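Long-range contacts in dermonecrotic toxin (Pasteurella multocida, PDB 2EBF), which is a mitogenic, bone-resorbing toxin associated with the severe progressive form of atrophic rhinitis in pigs, represented here by its C-terminal region: residues Glu334-Thr339 against Pro516-Val521; Ser463-Pro468 against Ser476-Gly481; Glu486-Leu491 against Gln522-Pro527; Leu507-Gly512 against Ser545-Ile550. All blocks are in the same frame, centred on the assembly; numbering follows the deposited sequence.

Interaction 1 of 4, residues Glu334-Thr339 against Pro516-Val521; sequences ESFDYT and PMPGLV
Phe336 and Pro518 mark where the two backbones come nearest, with CA atoms 7.8 Å apart; the loop 334-339 touches residues 516-521 with the side chains of Phe336 and Tyr338. Phe336 lays one ring face over Pro518. The proline CG sits off-centre above that face, 3.8 Å from the ring centroid and 25° from the ring normal, a CH-pi contact whose closest atoms are Phe336 CD2 and Pro518 CG at 3.5 Å. CG anti to the backbone N (chi1 -180°) sends the ring out over the proline, the two side chains sliding past each other in opposite directions.

Tyr338 arrives at about a right angle to Pro518 and brings its hydroxyl down between the two prolines. Its OH lies 3.3 Å from Pro516 CB and also 3.3 Å from Pro518 CA. The hydroxyl is hydrogen-bonded to Ser509 OG, outside the two segments. Beyond the two aromatics, Asp337 OD1 accepts a capping bond from Thr339 N (3.0 Å) as the chain turns into helix 339-345.

The contact thus joins the loop between helices 312-333 and 339-345 to the link from strand 516-517 into helix 520-524. Tyr523 of that helix meets the Phe336 ring at a steep angle, and Met517 packs against helices 312-333 and 473-490.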
loop_
_atom_site.group_PDB
_atom_site.type_symbol
_atom_site.label_atom_id
_atom_site.label_comp_id
_atom_site.label_asym_id
_atom_site.label_seq_id
_atom_site.Cartn_x
_atom_site.Cartn_y
_atom_site.Cartn_z
ATOM N N GLU A 334 9.408 5.698 3.466
ATOM C CA GLU A 334 9.817 6.908 2.750
ATOM C C GLU A 334 10.423 7.950 3.675
ATOM O O GLU A 334 9.824 8.336 4.678
ATOM C CB GLU A 334 8.645 7.524 1.976
ATOM C CG GLU A 334 8.329 6.804 0.689
ATOM C CD GLU A 334 7.199 7.455 -0.111
ATOM O OE1 GLU A 334 6.777 6.826 -1.107
ATOM O OE2 GLU A 334 6.746 8.577 0.243
ATOM N N SER A 335 11.623 8.400 3.320
ATOM C CA SER A 335 12.326 9.416 4.096
ATOM C C SER A 335 12.398 9.069 5.591
ATOM O O SER A 335 12.297 9.958 6.449
ATOM C CB SER A 335 11.680 10.798 3.883
ATOM O OG SER A 335 11.905 11.254 2.550
ATOM N N PHE A 336 12.543 7.784 5.920
ATOM C CA PHE A 336 12.764 7.435 7.322
ATOM C C PHE A 336 14.123 7.994 7.688
ATOM O O PHE A 336 15.091 7.783 6.964
ATOM C CB PHE A 336 12.714 5.925 7.591
ATOM C CG PHE A 336 12.936 5.574 9.041
ATOM C CD1 PHE A 336 11.878 5.627 9.949
ATOM C CD2 PHE A 336 14.199 5.238 9.509
ATOM C CE1 PHE A 336 12.077 5.331 11.299
ATOM C CE2 PHE A 336 14.417 4.934 10.857
ATOM C CZ PHE A 336 13.350 4.982 11.756
ATOM N N ASP A 337 14.186 8.734 8.792
ATOM C CA ASP A 337 15.445 9.310 9.243
ATOM C C ASP A 337 16.083 8.385 10.281
ATOM O O ASP A 337 15.546 8.208 11.375
ATOM C CB ASP A 337 15.211 10.715 9.819
ATOM C CG ASP A 337 16.499 11.427 10.205
ATOM O OD1 ASP A 337 17.602 10.985 9.822
ATOM O OD2 ASP A 337 16.402 12.469 10.881
ATOM N N TYR A 338 17.220 7.796 9.911
ATOM C CA TYR A 338 17.989 6.927 10.802
ATOM C C TYR A 338 18.865 7.701 11.784
ATOM O O TYR A 338 19.470 7.110 12.680
ATOM C CB TYR A 338 18.912 6.032 9.996
ATOM C CG TYR A 338 18.286 4.805 9.396
ATOM C CD1 TYR A 338 17.745 4.837 8.116
ATOM C CD2 TYR A 338 18.288 3.593 10.087
ATOM C CE1 TYR A 338 17.194 3.687 7.534
ATOM C CE2 TYR A 338 17.745 2.439 9.518
ATOM C CZ TYR A 338 17.201 2.496 8.249
ATOM O OH TYR A 338 16.671 1.360 7.685
ATOM N N THR A 339 18.949 9.019 11.605
ATOM C CA THR A 339 19.801 9.861 12.455
ATOM C C THR A 339 19.538 9.734 13.973
ATOM O O THR A 339 20.480 9.516 14.742
ATOM C CB THR A 339 19.802 11.339 11.947
ATOM O OG1 THR A 339 20.596 11.406 10.761
ATOM C CG2 THR A 339 20.400 12.285 12.983
ATOM N N PRO A 516 16.134 1.502 2.358
ATOM C CA PRO A 516 15.996 0.448 3.355
ATOM C C PRO A 516 14.601 0.363 3.972
ATOM O O PRO A 516 13.877 1.362 4.045
ATOM C CB PRO A 516 17.040 0.827 4.424
ATOM C CG PRO A 516 17.942 1.883 3.760
ATOM C CD PRO A 516 17.015 2.595 2.816
ATOM N N MET A 517 14.238 -0.844 4.396
ATOM C CA MET A 517 13.118 -1.034 5.315
ATOM C C MET A 517 13.675 -1.099 6.748
ATOM O O MET A 517 14.343 -2.065 7.101
ATOM C CB MET A 517 12.381 -2.330 4.980
ATOM C CG MET A 517 11.339 -2.758 5.999
ATOM S SD MET A 517 10.016 -1.544 6.075
ATOM C CE MET A 517 8.884 -2.377 7.181
ATOM N N PRO A 518 13.408 -0.069 7.567
ATOM C CA PRO A 518 13.935 -0.067 8.930
ATOM C C PRO A 518 13.301 -1.202 9.716
ATOM O O PRO A 518 12.224 -1.672 9.345
ATOM C CB PRO A 518 13.479 1.289 9.490
ATOM C CG PRO A 518 13.128 2.111 8.285
ATOM C CD PRO A 518 12.606 1.133 7.291
ATOM N N GLY A 519 13.965 -1.643 10.781
ATOM C CA GLY A 519 13.451 -2.738 11.584
ATOM C C GLY A 519 12.539 -2.239 12.684
ATOM O O GLY A 519 12.383 -1.024 12.870
ATOM N N LEU A 520 11.953 -3.165 13.433
ATOM C CA LEU A 520 11.060 -2.807 14.550
ATOM C C LEU A 520 11.767 -1.872 15.509
ATOM O O LEU A 520 11.171 -0.959 16.083
ATOM C CB LEU A 520 10.671 -4.054 15.344
ATOM C CG LEU A 520 9.631 -5.048 14.859
ATOM C CD1 LEU A 520 9.960 -6.411 15.449
ATOM C CD2 LEU A 520 8.215 -4.605 15.260
ATOM N N VAL A 521 13.061 -2.126 15.662
ATOM C CA VAL A 521 13.893 -1.521 16.673
ATOM C C VAL A 521 14.185 -0.063 16.303
ATOM O O VAL A 521 14.153 0.829 17.161
ATOM C CB VAL A 521 15.110 -2.466 16.851
ATOM C CG1 VAL A 521 16.455 -1.806 16.750
ATOM C CG2 VAL A 521 14.915 -3.359 18.036
#

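Interaction 2 of 4, residues Ser463-Pro468 against Ser476-Gly481; sequences SDNSVP and SLYYKG
Tyr478 and Tyr479, consecutive residues of helix 473-490, point their rings at different parts of the turn 463-466. Tyr478 meets Asp464 at about a right angle: the carboxylate and ring planes stand 89° apart, and the phenol OH donates to Asp464 OD1 over 2.8 Å, using the anti lone pair of that oxygen. The other carboxylate oxygen, OD2, is held in a salt bridge by Arg322 of helix 312-333. Both oxygens are thus engaged, which fixes the rotation of the carboxylate and probably favours its charged form. With CG anti to the backbone N (chi1 -178°), the Asp464 carboxylate extends to the phenol. Further down the same phenol ring, Asn465 CB lies 3.6 Å from Tyr478 CD1 and from CE1, crossing the ring at a slant.

Tyr479 takes the next residue of the turn. Ser466 CB approaches its ring obliquely, 3.4 Å from CE1, while the serine hydroxyl bends back to donate to Ser463 O. A water donates to Ser466 O (2.8 Å) and lies at a long, weak 3.4 Å from Tyr479 OH. Phe470 meets the Tyr479 ring as well.

Ser463-Ser466 form a type II beta turn, with Asn465 at its third position in a positive-phi conformation. The turn follows strand 456-461, an outermost strand of the mixed, largely parallel sheet, and the chain then enters helix 473-490: a strand-loop-helix connection of an alpha/beta fold, whose loop folds back onto its own helix.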
loop_
_atom_site.group_PDB
_atom_site.type_symbol
_atom_site.label_atom_id
_atom_site.label_comp_id
_atom_site.label_asym_id
_atom_site.label_seq_id
_atom_site.Cartn_x
_atom_site.Cartn_y
_atom_site.Cartn_z
ATOM N N SER A 463 -1.002 -12.874 10.322
ATOM C CA SER A 463 -0.918 -14.181 9.648
ATOM C C SER A 463 -0.866 -14.174 8.117
ATOM O O SER A 463 -0.306 -15.090 7.510
ATOM C CB SER A 463 -2.024 -15.130 10.137
ATOM O OG SER A 463 -3.268 -14.822 9.543
ATOM N N ASP A 464 -1.425 -13.154 7.478
ATOM C CA ASP A 464 -1.504 -13.193 6.019
ATOM C C ASP A 464 -0.105 -13.150 5.404
ATOM O O ASP A 464 0.707 -12.293 5.772
ATOM C CB ASP A 464 -2.378 -12.047 5.488
ATOM C CG ASP A 464 -2.516 -12.073 3.982
ATOM O OD1 ASP A 464 -2.319 -11.009 3.360
ATOM O OD2 ASP A 464 -2.809 -13.149 3.410
ATOM N N ASN A 465 0.168 -14.077 4.484
ATOM C CA ASN A 465 1.442 -14.117 3.735
ATOM C C ASN A 465 2.636 -14.540 4.608
ATOM O O ASN A 465 3.797 -14.240 4.291
ATOM C CB ASN A 465 1.705 -12.765 3.042
ATOM C CG ASN A 465 2.451 -12.903 1.713
ATOM O OD1 ASN A 465 2.856 -11.896 1.102
ATOM N ND2 ASN A 465 2.620 -14.130 1.249
ATOM N N SER A 466 2.342 -15.252 5.700
ATOM C CA SER A 466 3.355 -15.600 6.708
ATOM C C SER A 466 4.013 -16.975 6.553
ATOM O O SER A 466 4.933 -17.309 7.314
ATOM C CB SER A 466 2.762 -15.473 8.110
ATOM O OG SER A 466 1.720 -16.409 8.303
ATOM N N VAL A 467 3.558 -17.760 5.578
ATOM C CA VAL A 467 4.077 -19.116 5.360
ATOM C C VAL A 467 5.276 -19.089 4.405
ATOM O O VAL A 467 5.220 -18.445 3.357
ATOM C CB VAL A 467 2.959 -20.065 4.845
ATOM C CG1 VAL A 467 3.510 -21.443 4.434
ATOM C CG2 VAL A 467 1.888 -20.228 5.905
ATOM N N PRO A 468 6.377 -19.774 4.772
ATOM C CA PRO A 468 7.537 -19.879 3.878
ATOM C C PRO A 468 7.193 -20.594 2.552
ATOM O O PRO A 468 6.144 -21.234 2.459
ATOM C CB PRO A 468 8.556 -20.671 4.714
ATOM C CG PRO A 468 7.739 -21.373 5.747
ATOM C CD PRO A 468 6.603 -20.467 6.053
ATOM N N SER A 476 8.877 -10.764 1.902
ATOM C CA SER A 476 9.498 -10.462 3.201
ATOM C C SER A 476 9.142 -9.050 3.690
ATOM O O SER A 476 8.821 -8.856 4.866
ATOM C CB SER A 476 11.018 -10.631 3.124
ATOM O OG SER A 476 11.374 -11.978 2.858
ATOM N N LEU A 477 9.194 -8.077 2.784
ATOM C CA LEU A 477 8.855 -6.682 3.099
ATOM C C LEU A 477 7.378 -6.530 3.486
ATOM O O LEU A 477 7.057 -5.816 4.443
ATOM C CB LEU A 477 9.179 -5.775 1.902
ATOM C CG LEU A 477 8.804 -4.295 1.987
ATOM C CD1 LEU A 477 9.485 -3.655 3.165
ATOM C CD2 LEU A 477 9.180 -3.560 0.713
ATOM N N TYR A 478 6.497 -7.179 2.720
ATOM C CA TYR A 478 5.068 -7.164 2.983
ATOM C C TYR A 478 4.792 -7.665 4.394
ATOM O O TYR A 478 4.084 -7.020 5.160
ATOM C CB TYR A 478 4.281 -8.018 1.957
ATOM C CG TYR A 478 2.804 -8.147 2.321
ATOM C CD1 TYR A 478 2.342 -9.204 3.117
ATOM C CD2 TYR A 478 1.880 -7.195 1.897
ATOM C CE1 TYR A 478 0.988 -9.305 3.467
ATOM C CE2 TYR A 478 0.539 -7.291 2.232
ATOM C CZ TYR A 478 0.101 -8.343 3.015
ATOM O OH TYR A 478 -1.239 -8.430 3.348
ATOM N N TYR A 479 5.357 -8.824 4.718
ATOM C CA TYR A 479 5.145 -9.461 6.013
ATOM C C TYR A 479 5.715 -8.611 7.158
ATOM O O TYR A 479 5.042 -8.370 8.157
ATOM C CB TYR A 479 5.748 -10.870 5.988
ATOM C CG TYR A 479 5.700 -11.586 7.308
ATOM C CD1 TYR A 479 4.495 -12.047 7.828
ATOM C CD2 TYR A 479 6.866 -11.803 8.040
ATOM C CE1 TYR A 479 4.450 -12.705 9.047
ATOM C CE2 TYR A 479 6.831 -12.462 9.265
ATOM C CZ TYR A 479 5.616 -12.906 9.759
ATOM O OH TYR A 479 5.577 -13.562 10.972
ATOM N N LYS A 480 6.948 -8.139 6.989
ATOM C CA LYS A 480 7.592 -7.307 8.004
ATOM C C LYS A 480 6.829 -6.002 8.226
ATOM O O LYS A 480 6.676 -5.547 9.362
ATOM C CB LYS A 480 9.029 -7.001 7.599
ATOM C CG LYS A 480 9.772 -6.113 8.593
ATOM C CD LYS A 480 11.171 -5.849 8.088
ATOM C CE LYS A 480 12.008 -5.148 9.132
ATOM N NZ LYS A 480 13.332 -4.742 8.566
ATOM N N GLY A 481 6.361 -5.405 7.132
ATOM C CA GLY A 481 5.662 -4.129 7.193
ATOM C C GLY A 481 4.415 -4.188 8.045
ATOM O O GLY A 481 4.148 -3.268 8.814
HETATM O O HOH W 1 6.525 -16.438 9.478
#

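Interaction 3 of 4, residues Glu486-Leu491 against Gln522-Pro527; sequences EAIEKL and QYLKIP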
loop_
_atom_site.group_PDB
_atom_site.type_symbol
_atom_site.label_atom_id
_atom_site.label_comp_id
_atom_site.label_asym_id
_atom_site.label_seq_id
_atom_site.Cartn_x
_atom_site.Cartn_y
_atom_site.Cartn_z
ATOM N N GLU A 486 1.728 -2.817 13.245
ATOM C CA GLU A 486 1.045 -3.169 14.499
ATOM C C GLU A 486 1.841 -2.714 15.726
ATOM O O GLU A 486 1.268 -2.170 16.678
ATOM C CB GLU A 486 0.748 -4.673 14.572
ATOM C CG GLU A 486 -0.067 -5.120 15.809
ATOM C CD GLU A 486 -1.529 -4.679 15.783
ATOM O OE1 GLU A 486 -1.932 -3.922 14.868
ATOM O OE2 GLU A 486 -2.287 -5.080 16.695
ATOM N N ALA A 487 3.159 -2.932 15.701
ATOM C CA ALA A 487 4.015 -2.525 16.822
ATOM C C ALA A 487 4.020 -1.010 17.062
ATOM O O ALA A 487 4.032 -0.559 18.212
ATOM C CB ALA A 487 5.433 -3.044 16.640
ATOM N N ILE A 488 4.004 -0.227 15.987
ATOM C CA ILE A 488 3.929 1.230 16.118
ATOM C C ILE A 488 2.623 1.645 16.792
ATOM O O ILE A 488 2.618 2.484 17.695
ATOM C CB ILE A 488 4.053 1.943 14.756
ATOM C CG1 ILE A 488 5.455 1.746 14.151
ATOM C CG2 ILE A 488 3.744 3.435 14.895
ATOM C CD1 ILE A 488 6.574 2.319 14.981
ATOM N N GLU A 489 1.524 1.046 16.361
ATOM C CA GLU A 489 0.216 1.384 16.899
ATOM C C GLU A 489 0.103 1.001 18.369
ATOM O O GLU A 489 -0.471 1.741 19.162
ATOM C CB GLU A 489 -0.886 0.715 16.067
ATOM C CG GLU A 489 -2.332 1.045 16.457
ATOM C CD GLU A 489 -2.667 2.533 16.425
ATOM O OE1 GLU A 489 -3.475 2.958 17.281
ATOM O OE2 GLU A 489 -2.141 3.276 15.560
ATOM N N LYS A 490 0.682 -0.138 18.735
ATOM C CA LYS A 490 0.373 -0.756 20.023
ATOM C C LYS A 490 1.455 -0.626 21.088
ATOM O O LYS A 490 1.164 -0.760 22.278
ATOM C CB LYS A 490 0.006 -2.230 19.819
ATOM C CG LYS A 490 -1.192 -2.445 18.905
ATOM C CD LYS A 490 -2.452 -1.835 19.512
ATOM C CE LYS A 490 -3.626 -1.846 18.546
ATOM N NZ LYS A 490 -4.250 -3.176 18.457
ATOM N N LEU A 491 2.689 -0.359 20.673
ATOM C CA LEU A 491 3.820 -0.415 21.599
ATOM C C LEU A 491 4.466 0.910 21.988
ATOM O O LEU A 491 4.773 1.106 23.168
ATOM C CB LEU A 491 4.889 -1.403 21.117
ATOM C CG LEU A 491 4.483 -2.878 21.080
ATOM C CD1 LEU A 491 5.639 -3.704 20.550
ATOM C CD2 LEU A 491 4.005 -3.391 22.447
ATOM N N GLN A 522 14.411 0.184 15.013
ATOM C CA GLN A 522 14.540 1.562 14.519
ATOM C C GLN A 522 13.242 2.340 14.664
ATOM O O GLN A 522 13.246 3.465 15.166
ATOM C CB GLN A 522 15.032 1.583 13.075
ATOM C CG GLN A 522 16.490 1.213 12.947
ATOM C CD GLN A 522 16.740 -0.267 13.124
ATOM O OE1 GLN A 522 15.980 -1.097 12.628
ATOM N NE2 GLN A 522 17.826 -0.608 13.812
ATOM N N TYR A 523 12.132 1.755 14.224
ATOM C CA TYR A 523 10.849 2.432 14.368
ATOM C C TYR A 523 10.476 2.678 15.820
ATOM O O TYR A 523 9.915 3.720 16.130
ATOM C CB TYR A 523 9.731 1.677 13.657
ATOM C CG TYR A 523 9.687 1.898 12.163
ATOM C CD1 TYR A 523 9.221 3.105 11.622
ATOM C CD2 TYR A 523 10.081 0.893 11.289
ATOM C CE1 TYR A 523 9.169 3.306 10.240
ATOM C CE2 TYR A 523 10.025 1.082 9.902
ATOM C CZ TYR A 523 9.570 2.284 9.389
ATOM O OH TYR A 523 9.520 2.464 8.019
ATOM N N LEU A 524 10.807 1.739 16.710
ATOM C CA LEU A 524 10.416 1.857 18.124
ATOM C C LEU A 524 11.449 2.594 18.986
ATOM O O LEU A 524 11.220 2.824 20.179
ATOM C CB LEU A 524 10.086 0.482 18.727
ATOM C CG LEU A 524 8.861 -0.266 18.172
ATOM C CD1 LEU A 524 8.746 -1.657 18.809
ATOM C CD2 LEU A 524 7.548 0.533 18.385
ATOM N N LYS A 525 12.573 2.972 18.379
ATOM C CA LYS A 525 13.616 3.745 19.066
ATOM C C LYS A 525 14.236 2.958 20.235
ATOM O O LYS A 525 14.494 3.514 21.305
ATOM C CB LYS A 525 13.082 5.098 19.570
ATOM C CG LYS A 525 12.331 5.968 18.541
ATOM C CD LYS A 525 10.808 5.926 18.709
ATOM C CE LYS A 525 10.347 6.589 19.999
ATOM N NZ LYS A 525 8.867 6.465 20.204
ATOM N N ILE A 526 14.462 1.666 20.027
ATOM C CA ILE A 526 15.028 0.790 21.065
ATOM C C ILE A 526 16.196 -0.006 20.483
ATOM O O ILE A 526 16.378 -0.006 19.275
ATOM C CB ILE A 526 13.954 -0.163 21.653
ATOM C CG1 ILE A 526 13.358 -1.067 20.554
ATOM C CG2 ILE A 526 12.883 0.662 22.393
ATOM C CD1 ILE A 526 12.337 -2.092 21.055
ATOM N N PRO A 527 17.012 -0.656 21.340
ATOM C CA PRO A 527 18.044 -1.549 20.798
ATOM C C PRO A 527 17.556 -2.984 20.560
ATOM O O PRO A 527 16.703 -3.482 21.307
ATOM C CB PRO A 527 19.113 -1.536 21.895
ATOM C CG PRO A 527 18.318 -1.345 23.194
ATOM C CD PRO A 527 17.062 -0.569 22.816
#
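Leu524 and Ile488 carry a helix-to-helix contact in an alpha/beta fold, where the last turns of helix 473-490 meet the end of the short helix 520-524; their CA atoms, 6.8 Å apart, are the nearest pair. Ile488 can be followed outward. Its CB leaves the helix off to the side of the partner, and CG2 and CG1 make no close approach to it. CG1 lies anti to the carbonyl carbon (chi1 -66°), and a further bend at chi2 swings CD1 across. That terminal methyl does the touching: it sits 3.5 Å from Tyr523 CB, with Tyr523 O and Leu524 CD2 a little further off, meeting the tyrosine at its base and lying oblique to its ring.

Leu524 answers with both branches. CD2 rests 3.7 Å from Ala487 O, a carbonyl already taken up by the helical bond from Leu491 N, while CD1 faces the Ala487 and Leu491 side chains. Phe498 of strand 498-502 also touches Leu524, and Leu491 reaches Val500 of that strand, so the leucines pack against the central sheet. A Schellman motif, with Lys525 at positive phi, closes helix 520-524; Ile526 O then accepts from Trp341 NE1 as the chain heads for strand 528-531. Leu524 CD1 approaches Leu491 CD1 to 4.1 Å and Ala487 CB to 4.2 Å.

Interaction 4 of 4, residues Leu507-Gly512 against Ser545-Ile550; sequences LNSTPG and SSRVPI
Gly512 and Ile550 are tied backbone to backbone: Ile550 N donates to Gly512 O over 2.8 Å, nearly straight at 178° and in the carbonyl plane. Gly512 N returns a weak bond to Val548 O at 3.3 Å, and the same carbonyl lies only 3.1 Å from Pro511 CA, a CA-H...O contact. Around these bonds the side chains close up. Pro511 CB meets Ile550 CG1 at 3.6 Å, and the Pro511 ring lies beside Val548, pointing the same way, with its CG 4.0 Å from Val548 CG2.

The two bonds bracket Pro549, making a single beta bridge between Gly512 and Pro549. It attaches the loop 545-550 to the end of strand 510-511, whose other partner is the antiparallel strand 516-517. At the opposite end of the contact Ser546 CB packs 3.4 Å from Ser509 O, and an inverse gamma turn centred on Arg547 redirects the chain.

Arg547 CG passes 3.8 Å from Ser509 OG, and the bend at chi3 (-87°) carries the guanidinium on to its acidic partners. Arg547 NE pairs with Asp542 OD2 and NH1 with Asp342 OD2; Asp542 OD2 is also hydrogen-bonded to Ser509 OG, so one carboxylate oxygen grips both segments. Further out, Ile550 packs on Pro473 and Tyr474 of helix 473-490, and Thr510 OG1 is hydrogen-bonded to Lys480 NZ of that helix.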
loop_
_atom_site.group_PDB
_atom_site.type_symbol
_atom_site.label_atom_id
_atom_site.label_comp_id
_atom_site.label_asym_id
_atom_site.label_seq_id
_atom_site.Cartn_x
_atom_site.Cartn_y
_atom_site.Cartn_z
ATOM N N LEU A 507 13.834 -7.404 13.353
ATOM C CA LEU A 507 14.444 -6.537 14.363
ATOM C C LEU A 507 15.108 -5.298 13.792
ATOM O O LEU A 507 14.747 -4.179 14.157
ATOM C CB LEU A 507 15.478 -7.331 15.169
ATOM C CG LEU A 507 14.951 -8.476 16.040
ATOM C CD1 LEU A 507 16.095 -9.271 16.645
ATOM C CD2 LEU A 507 14.077 -7.913 17.132
ATOM N N ASN A 508 16.098 -5.520 12.923
ATOM C CA ASN A 508 16.888 -4.461 12.293
ATOM C C ASN A 508 16.530 -4.281 10.818
ATOM O O ASN A 508 15.545 -4.859 10.344
ATOM C CB ASN A 508 18.387 -4.758 12.457
ATOM C CG ASN A 508 18.877 -4.497 13.879
ATOM O OD1 ASN A 508 18.620 -3.432 14.456
ATOM N ND2 ASN A 508 19.584 -5.467 14.450
ATOM N N SER A 509 17.320 -3.488 10.096
ATOM C CA SER A 509 16.971 -3.113 8.725
ATOM C C SER A 509 17.060 -4.279 7.765
ATOM O O SER A 509 17.797 -5.237 8.004
ATOM C CB SER A 509 17.812 -1.932 8.225
ATOM O OG SER A 509 17.626 -0.792 9.054
ATOM N N THR A 510 16.269 -4.206 6.701
ATOM C CA THR A 510 16.294 -5.178 5.610
ATOM C C THR A 510 16.083 -4.395 4.302
ATOM O O THR A 510 15.677 -3.225 4.348
ATOM C CB THR A 510 15.173 -6.232 5.740
ATOM O OG1 THR A 510 13.934 -5.565 6.026
ATOM C CG2 THR A 510 15.495 -7.283 6.830
ATOM N N PRO A 511 16.403 -5.009 3.145
ATOM C CA PRO A 511 16.177 -4.359 1.842
ATOM C C PRO A 511 14.732 -3.930 1.573
ATOM O O PRO A 511 13.798 -4.725 1.753
ATOM C CB PRO A 511 16.609 -5.437 0.848
ATOM C CG PRO A 511 17.658 -6.201 1.574
ATOM C CD PRO A 511 17.073 -6.315 2.974
ATOM N N GLY A 512 14.560 -2.681 1.136
ATOM C CA GLY A 512 13.219 -2.130 0.866
ATOM C C GLY A 512 13.097 -1.557 -0.539
ATOM O O GLY A 512 13.972 -1.770 -1.391
ATOM N N SER A 545 25.330 -3.733 5.299
ATOM C CA SER A 545 24.903 -4.528 4.145
ATOM C C SER A 545 23.390 -4.782 4.049
ATOM O O SER A 545 22.897 -5.150 2.981
ATOM C CB SER A 545 25.660 -5.856 4.094
ATOM O OG SER A 545 25.531 -6.574 5.302
ATOM N N SER A 546 22.665 -4.602 5.153
ATOM C CA SER A 546 21.214 -4.825 5.174
ATOM C C SER A 546 20.418 -3.540 5.005
ATOM O O SER A 546 19.229 -3.562 4.659
ATOM C CB SER A 546 20.809 -5.507 6.481
ATOM O OG SER A 546 21.042 -6.901 6.404
ATOM N N ARG A 547 21.078 -2.418 5.262
ATOM C CA ARG A 547 20.435 -1.122 5.207
ATOM C C ARG A 547 20.556 -0.592 3.781
ATOM O O ARG A 547 21.248 0.400 3.525
ATOM C CB ARG A 547 21.074 -0.183 6.235
ATOM C CG ARG A 547 20.150 0.902 6.704
ATOM C CD ARG A 547 20.896 1.942 7.482
ATOM N NE ARG A 547 20.992 1.604 8.894
ATOM C CZ ARG A 547 21.354 2.470 9.830
ATOM N NH1 ARG A 547 21.680 3.712 9.489
ATOM N NH2 ARG A 547 21.385 2.105 11.105
ATOM N N VAL A 548 19.884 -1.277 2.852
ATOM C CA VAL A 548 20.051 -1.062 1.407
ATOM C C VAL A 548 18.701 -1.184 0.682
ATOM O O VAL A 548 17.737 -1.691 1.262
ATOM C CB VAL A 548 21.062 -2.088 0.787
ATOM C CG1 VAL A 548 22.473 -1.932 1.381
ATOM C CG2 VAL A 548 20.574 -3.527 0.953
ATOM N N PRO A 549 18.611 -0.689 -0.575
ATOM C CA PRO A 549 17.438 -1.024 -1.404
ATOM C C PRO A 549 17.486 -2.466 -1.875
ATOM O O PRO A 549 18.564 -3.043 -1.964
ATOM C CB PRO A 549 17.583 -0.105 -2.629
ATOM C CG PRO A 549 18.608 0.927 -2.233
ATOM C CD PRO A 549 19.521 0.234 -1.274
ATOM N N ILE A 550 16.321 -3.047 -2.154
ATOM C CA ILE A 550 16.251 -4.314 -2.873
ATOM C C ILE A 550 16.907 -4.073 -4.238
ATOM O O ILE A 550 16.731 -3.009 -4.821
ATOM C CB ILE A 550 14.782 -4.766 -3.081
ATOM C CG1 ILE A 550 14.153 -5.212 -1.757
ATOM C CG2 ILE A 550 14.697 -5.897 -4.114
ATOM C CD1 ILE A 550 12.613 -5.126 -1.728
#

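Overall arrangement
All four contacts belong to the C2 part of the toxin, and interactions 1, 3 and 4 touch one another. Interactions 1 and 4, with centres about 9 Å apart, meet through the Tyr338 and Ser509 hydroxyls and through the strand bond from Met517 N to Thr510 O (2.8 Å). Interaction 3 lies about 11 Å from interaction 1, centre to centre, and continues helix 520-524, which interaction 1 enters; Gln522 NE2 joins it to interaction 4 at Asn508 OD1 (3.0 Å). The centre of interaction 2 is about 18 Å from those of interactions 1 and 3, yet its Lys480 NZ reaches both interaction 4, at Asn508 O (2.8 Å), and interaction 1, at Met517 O (3.2 Å). Helix 473-490 serves both interactions 2 and 3. The phosphonate site, at Gly624-Ser628, involves none of these segments.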